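Local coordinates for protein citrate synthase (Metallosphaera sedula, PDB 6ABX) that probably catalyses the condensation of oxaloacetate with acetyl-CoA and water to give citrate and free CoA, a step of the tricarboxylic acid cycle, at residues 183-186 and 187-191; 331-334 and 335-338. One frame throughout, in Å; residues are numbered along the deposited sequence.

In the fold
From the N terminus, the chain first reaches contact 1, one run of helix 183-192 that starts directly after the oxaloacetate-binding residue Asn182. Well over a hundred residues later comes contact 2, inside helix 324-343. Both are local, each joining successive turns of a single helix, so neither closes a loop; they follow in series and do not cross. The centres of contact 1 and contact 2 lie about 11 Å apart, and the two touch. Ser184 OG and Trp336 NE1, 3.0 Å apart, probably share a hydrogen bond, and Cys188 SG packs 3.5 Å from Trp336 CG. The two helices thus meet beside the bound citrate, which Arg332 of contact 2 holds by a hydrogen bond.

Contact 1: 183-186 and 187-191; sequences ASTM and ACLVV
Successive turns of helix 183-192, buried at the subunit interface, are joined here from Ala183 to Val190 by four i to i+4 hydrogen bonds, the mark of a regular alpha-helix. The N-H groups of Ala187, Cys188, Leu189 and Val190 reach back to the carbonyls of Ala183, Ser184, Thr185 and Met186. The last is the straightest at its hydrogen, with Val190 N 2.9 Å from Met186 O and an angle of 161°.

Two carbon contacts follow the same spacing. Met186 CE reaches Val190 CG2 at 3.9 Å; with CG anti to the backbone N (chi1 178°), the chain bends at chi2 and brings its methyl back beside the next turn. Thr185 and Leu189 point the same way, side by side, Thr185 CG2 lying 4.1 Å from Leu189 CD1. Leu189 CG also sits 3.4 Å from Thr185 O, against the carbonyl that its own N-H uses.

Thr185, Cys188 and Leu189 touch helix 324-343. Ser184 OG bonds to His214 and Trp336 NE1, and both it and Thr185 OG1 bond to Asn182 OD1. The two hydroxyls are therefore held at the Asn182 end, next to an oxaloacetate-binding residue, whereas the apolar side meets other hydrocarbon: Met186 lies against Leu7, Ile12 and Pro352 of the second subunit, and Val190 against Ala187 of the second subunit.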
ATOM      1  N   ALA A 183      10.724   0.511   4.965  1.00 15.48           N
ATOM      2  CA  ALA A 183       9.821  -0.205   4.047  1.00 13.40           C
ATOM      3  C   ALA A 183       8.445   0.461   3.956  1.00 12.48           C
ATOM      4  O   ALA A 183       7.856   0.474   2.895  1.00 12.41           O
ATOM      5  CB  ALA A 183       9.668  -1.634   4.479  1.00 15.36           C
ATOM      6  N   SER A 184       7.860   0.914   5.071  1.00 11.31           N
ATOM      7  CA  SER A 184       6.541   1.532   5.024  1.00 10.96           C
ATOM      8  C   SER A 184       6.574   2.879   4.287  1.00 10.19           C
ATOM      9  O   SER A 184       5.653   3.151   3.493  1.00 11.37           O
ATOM     10  CB  SER A 184       5.873   1.638   6.380  1.00 11.55           C
ATOM     11  OG  SER A 184       6.604   2.472   7.287  1.00 13.25           O
ATOM     12  N   THR A 185       7.582   3.703   4.548  1.00 11.64           N
ATOM     13  CA  THR A 185       7.707   4.955   3.810  1.00 11.99           C
ATOM     14  C   THR A 185       7.897   4.648   2.317  1.00 12.36           C
ATOM     15  O   THR A 185       7.261   5.335   1.496  1.00 12.63           O
ATOM     16  CB  THR A 185       8.846   5.804   4.391  1.00 13.25           C
ATOM     17  OG1 THR A 185       8.527   6.032   5.769  1.00 15.32           O
ATOM     18  CG2 THR A 185       9.069   7.080   3.622  1.00 14.81           C
ATOM     19  N   MET A 186       8.660   3.619   1.987  1.00 11.71           N
ATOM     20  CA  MET A 186       8.828   3.236   0.583  1.00 13.07           C
ATOM     21  C   MET A 186       7.461   2.835  -0.025  1.00 12.90           C
ATOM     22  O   MET A 186       7.144   3.173  -1.154  1.00 12.36           O
ATOM     23  CB  MET A 186       9.871   2.129   0.420  1.00 13.87           C
ATOM     24  CG  MET A 186      10.082   1.641  -1.003  1.00 16.03           C
ATOM     25  SD  MET A 186      10.672   2.987  -2.011  1.00 17.96           S
ATOM     26  CE  MET A 186      11.061   2.086  -3.513  1.00 20.54           C
ATOM     27  N   ALA A 187       6.636   2.081   0.686  1.00 13.30           N
ATOM     28  CA  ALA A 187       5.317   1.676   0.149  1.00 11.66           C
ATOM     29  C   ALA A 187       4.484   2.910  -0.180  1.00 12.52           C
ATOM     30  O   ALA A 187       3.868   2.996  -1.232  1.00 12.88           O
ATOM     31  CB  ALA A 187       4.607   0.786   1.133  1.00 11.59           C
ATOM     32  N   CYS A 188       4.524   3.903   0.729  1.00 10.98           N
ATOM     33  CA  CYS A 188       3.770   5.127   0.562  1.00 12.19           C
ATOM     34  C   CYS A 188       4.254   5.801  -0.724  1.00 11.94           C
ATOM     35  O   CYS A 188       3.427   6.350  -1.451  1.00 12.38           O
ATOM     36  CB  CYS A 188       3.952   6.107   1.691  1.00 11.61           C
ATOM     37  SG  CYS A 188       3.233   5.529   3.258  1.00 13.37           S
ATOM     38  N   LEU A 189       5.575   5.834  -0.912  1.00 12.26           N
ATOM     39  CA  LEU A 189       6.179   6.573  -2.038  1.00 12.96           C
ATOM     40  C   LEU A 189       5.906   5.852  -3.364  1.00 12.88           C
ATOM     41  O   LEU A 189       5.635   6.527  -4.328  1.00 12.29           O
ATOM     42  CB  LEU A 189       7.672   6.749  -1.823  1.00 14.76           C
ATOM     43  CG  LEU A 189       8.058   7.788  -0.786  1.00 18.57           C
ATOM     44  CD1 LEU A 189       9.526   7.633  -0.411  1.00 21.43           C
ATOM     45  CD2 LEU A 189       7.831   9.192  -1.344  1.00 17.57           C
ATOM     46  N   VAL A 190       5.925   4.511  -3.377  1.00 11.19           N
ATOM     47  CA  VAL A 190       5.620   3.793  -4.632  1.00 11.82           C
ATOM     48  C   VAL A 190       4.212   4.171  -5.083  1.00 10.99           C
ATOM     49  O   VAL A 190       3.982   4.519  -6.250  1.00 11.54           O
ATOM     50  CB  VAL A 190       5.779   2.288  -4.499  1.00 11.49           C
ATOM     51  CG1 VAL A 190       5.311   1.588  -5.758  1.00 12.71           C
ATOM     52  CG2 VAL A 190       7.241   1.953  -4.238  1.00 11.92           C
ATOM     53  N   VAL A 191       3.268   4.135  -4.147  1.00  9.86           N
ATOM     54  CA  VAL A 191       1.867   4.481  -4.470  1.00 10.04           C
ATOM     55  C   VAL A 191       1.777   5.935  -4.919  1.00 11.06           C
ATOM     56  O   VAL A 191       1.101   6.254  -5.901  1.00 10.81           O
ATOM     57  CB  VAL A 191       0.970   4.203  -3.256  1.00 11.11           C
ATOM     58  CG1 VAL A 191      -0.415   4.773  -3.388  1.00 11.59           C
ATOM     59  CG2 VAL A 191       0.889   2.704  -2.992  1.00 11.50           C
TER

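Contact 2: 331-334 and 335-338; sequences ARVI and GWTA
Ile334 meets Gly335 and Ala338, and Trp336 meets Arg332 and Val333, in adjoining turns of one helix; Ile334 and Trp336 have the most surface buried here. Ile334 CB lies 3.1 Å from Gly335 N, and CG2, anti to its own backbone N, runs alongside that same Gly335 N at 3.6 Å. Ile334 O accepts the N-H of Ala338.

Over one face of the Trp336 indole stands Arg332 CG, in a CH-pi contact 3.7 Å from the centroid of the five-membered ring and 25° off its normal, with NE1 as its nearest ring atom at 3.3 Å. Bends at chi2 and chi3 turn the guanidinium away, its plane nearly perpendicular to the indole. Trp336 N also bonds to Arg332 O at 2.8 Å, almost straight at 174°. Val333 CB packs 4.2 Å from Trp336 CE3, at the benzene end of the same indole. An alanine at Trp336 would remove the platform under Arg332 CG and is likely to let the arginine chain shift, besides leaving Ser184 OG without its indole N-H partner.

Thr337 OG1 lies 2.8 Å from Val333 O and 3.1 Å from Ile334 O, so its one proton has two carbonyls within reach.

Arg332 NE bonds to His176 O and NH2 to a citrate anion, in keeping with its role in binding oxaloacetate. Helix 198-209 packs against Val333, Trp336 and Thr337, helix 183-192 against the indole, helix 43-52 (Phe43, Ala47, Leu50, Trp51) against Ile334, and helix 112-134 against Val333, Ile334 and Thr337, burying this stretch among four others.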
ATOM      1  N   ALA A 331       1.668   7.977  14.817  1.00  9.25           N
ATOM      2  CA  ALA A 331       2.725   8.988  14.776  1.00  8.89           C
ATOM      3  C   ALA A 331       3.388   9.013  13.385  1.00  9.74           C
ATOM      4  O   ALA A 331       3.649  10.104  12.807  1.00  9.81           O
ATOM      5  CB  ALA A 331       3.778   8.639  15.830  1.00  9.62           C
ATOM      6  N   ARG A 332       3.596   7.829  12.816  1.00  9.60           N
ATOM      7  CA  ARG A 332       4.462   7.725  11.586  1.00  9.99           C
ATOM      8  C   ARG A 332       3.717   8.267  10.360  1.00 10.37           C
ATOM      9  O   ARG A 332       4.334   8.642   9.341  1.00 10.97           O
ATOM     10  CB  ARG A 332       4.992   6.286  11.451  1.00 10.76           C
ATOM     11  CG  ARG A 332       5.812   6.041  10.191  1.00 10.63           C
ATOM     12  CD  ARG A 332       7.067   6.882  10.127  1.00 10.89           C
ATOM     13  NE  ARG A 332       7.901   6.697  11.268  1.00 11.61           N
ATOM     14  CZ  ARG A 332       8.790   5.698  11.445  1.00 13.18           C
ATOM     15  NH1 ARG A 332       8.949   4.757  10.495  1.00 13.94           N
ATOM     16  NH2 ARG A 332       9.434   5.620  12.597  1.00 13.32           N
ATOM     17  N   VAL A 333       2.375   8.377  10.421  1.00 10.62           N
ATOM     18  CA  VAL A 333       1.596   8.961   9.360  1.00 10.53           C
ATOM     19  C   VAL A 333       2.055  10.376   9.051  1.00 10.10           C
ATOM     20  O   VAL A 333       2.036  10.806   7.886  1.00 11.29           O
ATOM     21  CB  VAL A 333       0.101   8.909   9.654  1.00 10.79           C
ATOM     22  CG1 VAL A 333      -0.298   9.757  10.841  1.00 11.04           C
ATOM     23  CG2 VAL A 333      -0.709   9.282   8.440  1.00 11.42           C
ATOM     24  N   ILE A 334       2.577  11.072  10.047  1.00  9.91           N
ATOM     25  CA  ILE A 334       3.105  12.440   9.807  1.00 10.99           C
ATOM     26  C   ILE A 334       4.327  12.354   8.881  1.00  9.89           C
ATOM     27  O   ILE A 334       4.418  13.021   7.883  1.00  9.76           O
ATOM     28  CB  ILE A 334       3.413  13.131  11.140  1.00 10.95           C
ATOM     29  CG1 ILE A 334       2.149  13.392  11.963  1.00 10.80           C
ATOM     30  CG2 ILE A 334       4.149  14.427  10.899  1.00 12.59           C
ATOM     31  CD1 ILE A 334       2.395  13.521  13.446  1.00 11.33           C
ATOM     32  N   GLY A 335       5.289  11.500   9.222  1.00  9.72           N
ATOM     33  CA  GLY A 335       6.448  11.290   8.352  1.00 11.36           C
ATOM     34  C   GLY A 335       6.077  10.754   6.986  1.00 12.07           C
ATOM     35  O   GLY A 335       6.608  11.235   5.988  1.00 11.44           O
ATOM     36  N   TRP A 336       5.199   9.751   6.933  1.00 11.04           N
ATOM     37  CA  TRP A 336       4.788   9.220   5.672  1.00 11.24           C
ATOM     38  C   TRP A 336       4.329  10.338   4.724  1.00 11.74           C
ATOM     39  O   TRP A 336       4.721  10.459   3.529  1.00 12.16           O
ATOM     40  CB  TRP A 336       3.663   8.209   5.789  1.00 11.32           C
ATOM     41  CG  TRP A 336       4.068   6.915   6.404  1.00 11.33           C
ATOM     42  CD1 TRP A 336       5.292   6.358   6.399  1.00 12.02           C
ATOM     43  CD2 TRP A 336       3.179   5.962   7.000  1.00 11.30           C
ATOM     44  NE1 TRP A 336       5.260   5.138   7.021  1.00 11.71           N
ATOM     45  CE2 TRP A 336       3.966   4.845   7.361  1.00 11.80           C
ATOM     46  CE3 TRP A 336       1.807   5.934   7.253  1.00 12.00           C
ATOM     47  CZ2 TRP A 336       3.435   3.740   8.015  1.00 10.51           C
ATOM     48  CZ3 TRP A 336       1.290   4.851   7.945  1.00 12.37           C
ATOM     49  CH2 TRP A 336       2.107   3.805   8.369  1.00 11.30           C
ATOM     50  N   THR A 337       3.399  11.102   5.242  1.00 10.92           N
ATOM     51  CA  THR A 337       2.764  12.151   4.453  1.00 10.91           C
ATOM     52  C   THR A 337       3.724  13.309   4.125  1.00 11.42           C
ATOM     53  O   THR A 337       3.662  13.841   2.972  1.00 10.84           O
ATOM     54  CB  THR A 337       1.468  12.637   5.100  1.00 11.54           C
ATOM     55  OG1 THR A 337       1.694  13.116   6.433  1.00 10.40           O
ATOM     56  CG2 THR A 337       0.400  11.562   5.140  1.00 10.80           C
ATOM     57  N   ALA A 338       4.635  13.656   5.034  1.00 11.00           N
ATOM     58  CA  ALA A 338       5.658  14.646   4.758  1.00 11.97           C
ATOM     59  C   ALA A 338       6.559  14.146   3.639  1.00 11.22           C
ATOM     60  O   ALA A 338       6.921  14.914   2.740  1.00 13.33           O
ATOM     61  CB  ALA A 338       6.463  15.000   5.980  1.00 11.61           C
TER